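Side-chain contacts in putative phosphatase (Bacteroides thetaiotaomicron, PDB 3KYA), which binds zinc ions and is probably a hydrolase, a putative phosphatase whose substrate is not established: residues G10-S15 with I82-G87; D392-D397 with E456-H461; C402-K405 with I411-T414. All coordinates share one frame; numbering follows the deposited sequence. Where two conformers were deposited one is given.

Overall arrangement
Contact 1 lies far from the other two, its centre about 49 Å from that of contact 2 and about 47 Å from that of contact 3, in the N-terminal immunoglobulin-like domain, where a loop meets the end of a strand in a partly buried place. Contacts 2 and 3 belong to the six-bladed propeller. Contact 2 is buried near the centre of the chain and joins two blades through aromatic rings and valines without a hydrogen bond. Contact 3 lies within one of these blades, partly buried, and mixes backbone bonding with charged and polar side chains. The two share a sheet: Phe395 bonds to Arg404 through the backbone, and Asp397 forms a salt bridge with it.

Contact 1: residues G10-S15 with I82-G87; sequences GAFDPS and ITVGEG. With EDO (1,2-ethanediol), chain E.
Phe12 lays one face of its ring over Val84, and this pairing is the tight part of the contact. Val84 CG1 sits 3.6 Å from the centroid of the Phe12 ring, 16° off the normal and shifted toward the rim, a CH-pi arrangement whose closest atoms are Val84 CG1 and Phe12 CD1 at 3.5 Å. With chi1 at 172°, opposite the backbone N, the ring of Phe12 reaches across to the strand, where the two side chains slide past each other in opposite directions. The ring's other face is taken by its own chain: Pro14 N stands over its centre, so the phenyl group is sandwiched. Obliquely to the ring, Phe12 CE2 comes 4.0 Å from Gly85 CA; a side-chain carbon on Gly85 would run into that same ring atom. Phe12 thus packs the loop before strand 19-28 against the end of strand 80-84, with 82-87 lying in the IPT/TIG domain, an immunoglobulin-like fold; Val18 and Asn40 also touch its side chain. That side chain lies about 8 Å from that of Asp44, which has been seen to bind zinc. Away from the ring the contact is loose. Asp13 turns back on its own segment, its OD1 accepting from Ser15 N at 3.1 Å in an Asx turn and also from Ser15 OG, both donors coming from the same face of the carboxylate. The hydroxyl of Thr83 meets a 1,2-ethanediol molecule and also bonds with Thr92 OG1, and solvent-exposed Glu86 reaches a salt bridge with Lys47.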
loop_
_atom_site.group_PDB
_atom_site.type_symbol
_atom_site.label_atom_id
_atom_site.label_comp_id
_atom_site.label_asym_id
_atom_site.label_seq_id
_atom_site.Cartn_x
_atom_site.Cartn_y
_atom_site.Cartn_z
ATOM N N GLY A 10 -11.292 5.762 42.339
ATOM C CA GLY A 10 -11.009 5.022 41.121
ATOM C C GLY A 10 -11.578 3.612 41.110
ATOM O O GLY A 10 -11.663 3.001 40.049
ATOM N N ALA A 11 -11.969 3.081 42.267
ATOM C CA ALA A 11 -12.537 1.728 42.324
ATOM C C ALA A 11 -14.011 1.718 41.916
ATOM O O ALA A 11 -14.704 2.726 42.049
ATOM C CB ALA A 11 -12.372 1.141 43.717
ATOM N N PHE A 12 -14.480 0.577 41.418
ATOM C CA PHE A 12 -15.884 0.394 41.045
ATOM C C PHE A 12 -16.777 0.472 42.277
ATOM O O PHE A 12 -16.467 -0.128 43.301
ATOM C CB PHE A 12 -16.077 -0.956 40.339
ATOM C CG PHE A 12 -17.518 -1.333 40.094
ATOM C CD1 PHE A 12 -18.353 -0.513 39.341
ATOM C CD2 PHE A 12 -18.024 -2.539 40.570
ATOM C CE1 PHE A 12 -19.674 -0.870 39.096
ATOM C CE2 PHE A 12 -19.335 -2.903 40.334
ATOM C CZ PHE A 12 -20.167 -2.069 39.596
ATOM N N ASP A 13 -17.867 1.232 42.174
ATOM C CA ASP A 13 -18.839 1.378 43.266
ATOM C C ASP A 13 -20.180 0.825 42.769
ATOM O O ASP A 13 -20.879 1.491 41.998
ATOM C CB ASP A 13 -18.955 2.845 43.682
ATOM C CG ASP A 13 -19.802 3.046 44.943
ATOM O OD1 ASP A 13 -20.623 2.166 45.274
ATOM O OD2 ASP A 13 -19.642 4.097 45.602
ATOM N N PRO A 14 -20.547 -0.403 43.196
ATOM C CA PRO A 14 -21.779 -1.039 42.714
ATOM C C PRO A 14 -23.095 -0.365 43.133
ATOM O O PRO A 14 -24.147 -0.765 42.640
ATOM C CB PRO A 14 -21.698 -2.457 43.296
ATOM C CG PRO A 14 -20.786 -2.356 44.435
ATOM C CD PRO A 14 -19.795 -1.291 44.101
ATOM N N SER A 15 -23.041 0.617 44.033
ATOM C CA SER A 15 -24.241 1.360 44.440
ATOM C C SER A 15 -24.473 2.582 43.543
ATOM O O SER A 15 -25.475 3.272 43.696
ATOM C CB SER A 15 -24.139 1.807 45.894
ATOM O OG SER A 15 -23.052 2.695 46.077
ATOM N N ILE A 82 -22.192 -2.074 28.289
ATOM C CA ILE A 82 -21.129 -2.435 29.218
ATOM C C ILE A 82 -21.740 -2.900 30.525
ATOM O O ILE A 82 -22.726 -2.320 30.992
ATOM C CB ILE A 82 -20.182 -1.245 29.500
ATOM C CG1 ILE A 82 -19.463 -0.807 28.224
ATOM C CG2 ILE A 82 -19.137 -1.611 30.558
ATOM C CD1 ILE A 82 -18.469 0.325 28.441
ATOM N N THR A 83 -21.170 -3.958 31.090
ATOM C CA THR A 83 -21.582 -4.493 32.374
ATOM C C THR A 83 -20.327 -4.567 33.228
ATOM O O THR A 83 -19.330 -5.170 32.821
ATOM C CB THR A 83 -22.227 -5.889 32.282
ATOM O OG1 THR A 83 -23.399 -5.825 31.468
ATOM C CG2 THR A 83 -22.609 -6.416 33.699
ATOM N N VAL A 84 -20.372 -3.916 34.383
ATOM C CA VAL A 84 -19.276 -3.896 35.330
ATOM C C VAL A 84 -19.751 -4.648 36.570
ATOM O O VAL A 84 -20.874 -4.438 37.039
ATOM C CB VAL A 84 -18.865 -2.455 35.693
ATOM C CG1 VAL A 84 -17.591 -2.450 36.580
ATOM C CG2 VAL A 84 -18.646 -1.633 34.430
ATOM N N GLY A 85 -18.908 -5.541 37.083
ATOM C CA GLY A 85 -19.257 -6.333 38.253
ATOM C C GLY A 85 -19.939 -7.644 37.907
ATOM O O GLY A 85 -20.222 -7.921 36.738
ATOM N N GLU A 86 -20.205 -8.454 38.930
ATOM C CA GLU A 86 -20.816 -9.763 38.730
ATOM C C GLU A 86 -21.896 -10.048 39.754
ATOM O O GLU A 86 -21.863 -9.520 40.860
ATOM C CB GLU A 86 -19.756 -10.858 38.833
ATOM C CG GLU A 86 -18.550 -10.681 37.941
ATOM C CD GLU A 86 -17.588 -11.844 38.074
ATOM O OE1 GLU A 86 -18.001 -12.969 37.722
ATOM O OE2 GLU A 86 -16.443 -11.646 38.551
ATOM N N GLY A 87 -22.852 -10.889 39.375
ATOM C CA GLY A 87 -23.937 -11.276 40.262
ATOM C C GLY A 87 -24.707 -10.088 40.811
ATOM O O GLY A 87 -25.081 -9.190 40.061
HETATM C C1 EDO E . -22.389 -6.127 28.098
HETATM O O1 EDO E . -23.476 -5.931 29.005
HETATM C C2 EDO E . -21.723 -7.470 28.373
HETATM O O2 EDO E . -22.590 -8.560 28.060
#

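Contact 2: residues D392-D397 with E456-H461. With EDO (1,2-ethanediol), chain G.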
loop_
_atom_site.group_PDB
_atom_site.type_symbol
_atom_site.label_atom_id
_atom_site.label_comp_id
_atom_site.label_asym_id
_atom_site.label_seq_id
_atom_site.Cartn_x
_atom_site.Cartn_y
_atom_site.Cartn_z
ATOM N N ASP A 392 -7.530 -3.033 -11.227
ATOM C CA ASP A 392 -6.556 -3.920 -10.611
ATOM C C ASP A 392 -6.885 -5.316 -11.134
ATOM O O ASP A 392 -7.932 -5.530 -11.758
ATOM C CB ASP A 392 -6.632 -3.898 -9.087
ATOM C CG ASP A 392 -6.104 -2.620 -8.500
ATOM O OD1 ASP A 392 -4.970 -2.230 -8.875
ATOM O OD2 ASP A 392 -6.799 -2.026 -7.647
ATOM N N PHE A 393 -5.991 -6.262 -10.871
ATOM C CA PHE A 393 -6.136 -7.642 -11.319
ATOM C C PHE A 393 -6.074 -8.566 -10.096
ATOM O O PHE A 393 -5.238 -8.369 -9.209
ATOM C CB PHE A 393 -5.012 -7.941 -12.302
ATOM C CG PHE A 393 -5.020 -9.336 -12.868
ATOM C CD1 PHE A 393 -5.901 -9.686 -13.886
ATOM C CD2 PHE A 393 -4.116 -10.278 -12.423
ATOM C CE1 PHE A 393 -5.892 -10.981 -14.441
ATOM C CE2 PHE A 393 -4.103 -11.574 -12.968
ATOM C CZ PHE A 393 -4.999 -11.913 -13.982
ATOM N N TYR A 394 -6.983 -9.532 -10.037
ATOM C CA TYR A 394 -7.087 -10.477 -8.932
ATOM C C TYR A 394 -7.020 -11.878 -9.510
ATOM O O TYR A 394 -7.626 -12.125 -10.547
ATOM C CB TYR A 394 -8.410 -10.310 -8.188
ATOM C CG TYR A 394 -8.507 -9.014 -7.423
ATOM C CD1 TYR A 394 -8.801 -7.819 -8.066
ATOM C CD2 TYR A 394 -8.309 -8.988 -6.052
ATOM C CE1 TYR A 394 -8.903 -6.624 -7.352
ATOM C CE2 TYR A 394 -8.396 -7.810 -5.337
ATOM C CZ TYR A 394 -8.682 -6.634 -5.984
ATOM O OH TYR A 394 -8.759 -5.471 -5.245
ATOM N N PHE A 395 -6.275 -12.778 -8.869
ATOM C CA PHE A 395 -6.167 -14.156 -9.367
ATOM C C PHE A 395 -6.067 -15.154 -8.230
ATOM O O PHE A 395 -5.630 -14.816 -7.124
ATOM C CB PHE A 395 -4.982 -14.315 -10.334
ATOM C CG PHE A 395 -3.622 -14.320 -9.669
ATOM C CD1 PHE A 395 -2.904 -13.135 -9.459
ATOM C CD2 PHE A 395 -3.046 -15.519 -9.272
ATOM C CE1 PHE A 395 -1.643 -13.163 -8.852
ATOM C CE2 PHE A 395 -1.794 -15.550 -8.678
ATOM C CZ PHE A 395 -1.092 -14.358 -8.468
ATOM N N VAL A 396 -6.517 -16.379 -8.489
ATOM C CA VAL A 396 -6.420 -17.440 -7.500
ATOM C C VAL A 396 -5.043 -18.112 -7.671
ATOM O O VAL A 396 -4.699 -18.559 -8.759
ATOM C CB VAL A 396 -7.625 -18.437 -7.547
ATOM C CG1 VAL A 396 -8.850 -17.780 -6.891
ATOM C CG2 VAL A 396 -7.936 -18.976 -8.988
ATOM N N ASP A 397 -4.275 -18.116 -6.580
ATOM C CA ASP A 397 -2.898 -18.654 -6.509
ATOM C C ASP A 397 -3.090 -20.025 -5.891
ATOM O O ASP A 397 -3.130 -20.170 -4.671
ATOM C CB ASP A 397 -2.065 -17.719 -5.657
ATOM C CG ASP A 397 -0.580 -18.036 -5.682
ATOM O OD1 ASP A 397 -0.148 -18.860 -6.528
ATOM O OD2 ASP A 397 0.139 -17.436 -4.855
ATOM N N GLU A 456 -20.823 -6.386 -7.273
ATOM C CA GLU A 456 -19.523 -6.192 -6.626
ATOM C C GLU A 456 -19.163 -7.364 -5.714
ATOM O O GLU A 456 -18.944 -7.204 -4.508
ATOM C CB GLU A 456 -19.486 -4.855 -5.887
ATOM C CG GLU A 456 -19.500 -3.690 -6.869
ATOM C CD GLU A 456 -19.507 -2.325 -6.196
ATOM O OE1 GLU A 456 -19.950 -2.221 -5.032
ATOM O OE2 GLU A 456 -19.084 -1.357 -6.854
HETATM N N MSE A 457 -19.115 -8.542 -6.312
HETATM C CA MSE A 457 -18.758 -9.754 -5.584
HETATM C C MSE A 457 -18.044 -10.760 -6.458
HETATM O O MSE A 457 -18.249 -10.825 -7.677
HETATM C CB MSE A 457 -20.000 -10.415 -4.979
HETATM C CG MSE A 457 -21.005 -10.905 -5.964
HETATM SE SE MSE A 457 -22.610 -11.514 -4.998
HETATM C CE MSE A 457 -21.878 -13.160 -4.310
ATOM N N PHE A 458 -17.205 -11.553 -5.803
ATOM C CA PHE A 458 -16.464 -12.596 -6.457
ATOM C C PHE A 458 -17.088 -13.948 -6.158
ATOM O O PHE A 458 -17.643 -14.152 -5.076
ATOM C CB PHE A 458 -15.034 -12.701 -5.903
ATOM C CG PHE A 458 -14.155 -11.491 -6.131
ATOM C CD1 PHE A 458 -14.142 -10.431 -5.225
ATOM C CD2 PHE A 458 -13.258 -11.471 -7.195
ATOM C CE1 PHE A 458 -13.287 -9.344 -5.416
ATOM C CE2 PHE A 458 -12.400 -10.395 -7.393
ATOM C CZ PHE A 458 -12.410 -9.330 -6.504
ATOM N N TYR A 459 -17.006 -14.854 -7.133
ATOM C CA TYR A 459 -17.282 -16.270 -6.914
ATOM C C TYR A 459 -15.947 -16.978 -7.134
ATOM O O TYR A 459 -15.225 -16.684 -8.093
ATOM C CB TYR A 459 -18.340 -16.832 -7.861
ATOM C CG TYR A 459 -19.692 -16.253 -7.583
ATOM C CD1 TYR A 459 -20.533 -16.836 -6.649
ATOM C CD2 TYR A 459 -20.120 -15.098 -8.228
ATOM C CE1 TYR A 459 -21.768 -16.297 -6.371
ATOM C CE2 TYR A 459 -21.364 -14.567 -7.977
ATOM C CZ TYR A 459 -22.178 -15.164 -7.041
ATOM O OH TYR A 459 -23.414 -14.637 -6.759
ATOM N N VAL A 460 -15.630 -17.914 -6.250
ATOM C CA VAL A 460 -14.370 -18.616 -6.275
ATOM C C VAL A 460 -14.599 -20.116 -6.316
ATOM O O VAL A 460 -15.405 -20.622 -5.550
ATOM C CB VAL A 460 -13.585 -18.327 -4.989
ATOM C CG1 VAL A 460 -12.224 -19.016 -5.034
ATOM C CG2 VAL A 460 -13.451 -16.801 -4.759
ATOM N N HIS A 461 -13.881 -20.830 -7.182
ATOM C CA HIS A 461 -13.958 -22.276 -7.203
ATOM C C HIS A 461 -12.832 -22.854 -6.353
ATOM O O HIS A 461 -11.652 -22.803 -6.746
ATOM C CB HIS A 461 -13.910 -22.830 -8.625
ATOM C CG HIS A 461 -13.880 -24.324 -8.680
ATOM N ND1 HIS A 461 -13.125 -25.025 -9.602
ATOM C CD2 HIS A 461 -14.442 -25.252 -7.869
ATOM C CE1 HIS A 461 -13.281 -26.321 -9.393
ATOM N NE2 HIS A 461 -14.058 -26.488 -8.336
HETATM C C1 EDO G . -19.735 1.712 -6.121
HETATM O O1 EDO G . -18.418 1.159 -6.024
HETATM C C2 EDO G . -20.447 1.606 -4.775
HETATM O O2 EDO G . -21.634 0.811 -4.909
#
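Phe458 drives the edge of its ring at the face of Tyr394, and the two side chains cross at about a right angle. The planes are inclined at 59° with centroids 5.4 Å apart, an edge-to-face pair that is tilted rather than strictly perpendicular. Phe458 CZ does the touching: it stands over the rim of the tyrosine face, 4.0 Å from Tyr394 CG, while Phe458 CE2 reaches Tyr394 CB at 4.1 Å. The meeting is therefore over the root of the tyrosine, and its hydroxyl end does not touch Phe458. Both residues keep CG anti to the carbonyl carbon (chi1 -69° in Tyr394, -64° in Phe458), which sends the rings toward each other from their two strands. Further along, Val396 and Val460 slide past one another in opposite directions and meet through a single pair of methyls, CG1 to CG1 at 4.0 Å. No hydrogen bond crosses, and all four touching residues are buried, so the join is purely apolar. Neighbours extend the aromatic cluster: Tyr415 meets Tyr394 edge-to-face, and the ring of Tyr451 meets that of Phe458. Strands 391-397 and 457-462 belong to separate antiparallel sheets, of four and five strands, and such packing of one sheet against the next is characteristic of neighbouring blades in a beta-propeller, here one with six blades.

Contact 3: residues C402-K405 with I411-T414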
loop_
_atom_site.group_PDB
_atom_site.type_symbol
_atom_site.label_atom_id
_atom_site.label_comp_id
_atom_site.label_asym_id
_atom_site.label_seq_id
_atom_site.Cartn_x
_atom_site.Cartn_y
_atom_site.Cartn_z
ATOM N N CYS A 402 -5.104 -18.887 -1.759
ATOM C CA CYS A 402 -5.570 -17.514 -1.603
ATOM C C CYS A 402 -5.841 -16.794 -2.926
ATOM O O CYS A 402 -5.492 -17.274 -4.006
ATOM C CB CYS A 402 -4.534 -16.732 -0.794
ATOM S SG CYS A 402 -2.914 -16.587 -1.603
ATOM N N VAL A 403 -6.501 -15.649 -2.801
ATOM C CA VAL A 403 -6.720 -14.724 -3.897
ATOM C C VAL A 403 -5.655 -13.630 -3.730
ATOM O O VAL A 403 -5.526 -13.051 -2.634
ATOM C CB VAL A 403 -8.119 -14.081 -3.852
ATOM C CG1 VAL A 403 -8.282 -13.067 -4.985
ATOM C CG2 VAL A 403 -9.238 -15.155 -3.920
ATOM N N ARG A 404 -4.869 -13.380 -4.774
ATOM C CA ARG A 404 -3.843 -12.316 -4.774
ATOM C C ARG A 404 -4.330 -11.147 -5.641
ATOM O O ARG A 404 -5.199 -11.321 -6.518
ATOM C CB ARG A 404 -2.497 -12.799 -5.344
ATOM C CG ARG A 404 -1.930 -14.117 -4.843
ATOM C CD ARG A 404 -1.215 -14.076 -3.500
ATOM N NE ARG A 404 0.048 -13.324 -3.470
ATOM C CZ ARG A 404 1.245 -13.788 -3.851
ATOM N NH1 ARG A 404 1.385 -15.006 -4.365
ATOM N NH2 ARG A 404 2.325 -13.000 -3.745
ATOM N N LYS A 405 -3.759 -9.968 -5.398
ATOM C CA LYS A 405 -4.059 -8.741 -6.116
ATOM C C LYS A 405 -2.779 -8.231 -6.777
ATOM O O LYS A 405 -1.707 -8.296 -6.175
ATOM C CB LYS A 405 -4.582 -7.672 -5.147
ATOM C CG LYS A 405 -4.877 -6.313 -5.780
ATOM C CD LYS A 405 -5.273 -5.302 -4.713
ATOM C CE LYS A 405 -5.281 -3.890 -5.231
ATOM N NZ LYS A 405 -5.485 -2.893 -4.121
ATOM N N ILE A 411 2.720 -4.431 -8.299
ATOM C CA ILE A 411 2.785 -4.760 -6.878
ATOM C C ILE A 411 1.787 -5.901 -6.588
ATOM O O ILE A 411 0.589 -5.771 -6.864
ATOM C CB ILE A 411 2.504 -3.555 -5.977
ATOM C CG1 ILE A 411 3.551 -2.459 -6.220
ATOM C CG2 ILE A 411 2.534 -3.968 -4.519
ATOM C CD1 ILE A 411 3.473 -1.283 -5.236
ATOM N N VAL A 412 2.304 -7.010 -6.063
ATOM C CA VAL A 412 1.499 -8.168 -5.720
ATOM C C VAL A 412 1.258 -8.218 -4.212
ATOM O O VAL A 412 2.191 -8.111 -3.413
ATOM C CB VAL A 412 2.148 -9.485 -6.174
ATOM C CG1 VAL A 412 1.183 -10.683 -5.925
ATOM C CG2 VAL A 412 2.548 -9.405 -7.654
ATOM N N SER A 413 -0.010 -8.391 -3.840
ATOM C CA SER A 413 -0.416 -8.510 -2.441
ATOM C C SER A 413 -1.375 -9.702 -2.273
ATOM O O SER A 413 -1.712 -10.383 -3.253
ATOM C CB SER A 413 -1.074 -7.215 -1.965
ATOM O OG SER A 413 -2.224 -6.914 -2.728
ATOM N N THR A 414 -1.772 -9.970 -1.031
ATOM C CA THR A 414 -2.700 -11.051 -0.742
ATOM C C THR A 414 -4.010 -10.398 -0.339
ATOM O O THR A 414 -4.044 -9.605 0.607
ATOM C CB THR A 414 -2.175 -11.991 0.345
ATOM O OG1 THR A 414 -0.961 -12.602 -0.113
ATOM C CG2 THR A 414 -3.186 -13.095 0.645
#
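Strands 402-405 and 412-414 run antiparallel, their N-to-C directions 146° apart, with Lys405 and Ser413 as a hydrogen-bonded pair and Arg404 and Thr414 as the non-hydrogen-bonded pair beside it. Lys405 N donates to Ser413 O at 3.0 Å, and Ser413 N returns to Lys405 O at 2.9 Å; Val412 CA adds a CA-H...O contact to that same Lys405 oxygen. The Arg404 chain, bent at chi2 (-80°) and again at chi3, folds back over the neighbouring strand. It lays one face of the guanidinium on Val412 CG1, which comes 3.4 Å from Arg404 NH2, while Arg404 NE makes a weak bond of 3.4 Å to Ser413 O near the plane of the group. Ser413 O thus serves both a backbone and a side-chain donor. The stronger partners of the guanidinium lie elsewhere: Asp363 takes NH2 and Asp397 takes NH1 in salt bridges. A leucine in place of Arg404 would probably leave both carboxylates without their cationic mate and uncover the Val412 methyl. Thr414 OG1 stays beside this arginine but bonds to Tyr361 and Asp363, while its CG2 packs on Cys402 CB at 4.1 Å. On the other face of the sheet the extended Lys405 runs past Ser413, whose OG approaches Lys405 CB at 3.5 Å. The two strands form a beta hairpin at one side of a four-stranded propeller blade: 412-415 is one of its two outer strands, and 402-406 lies between it and 391-397, where Val403 packs on Val396 and Lys405 on Tyr394.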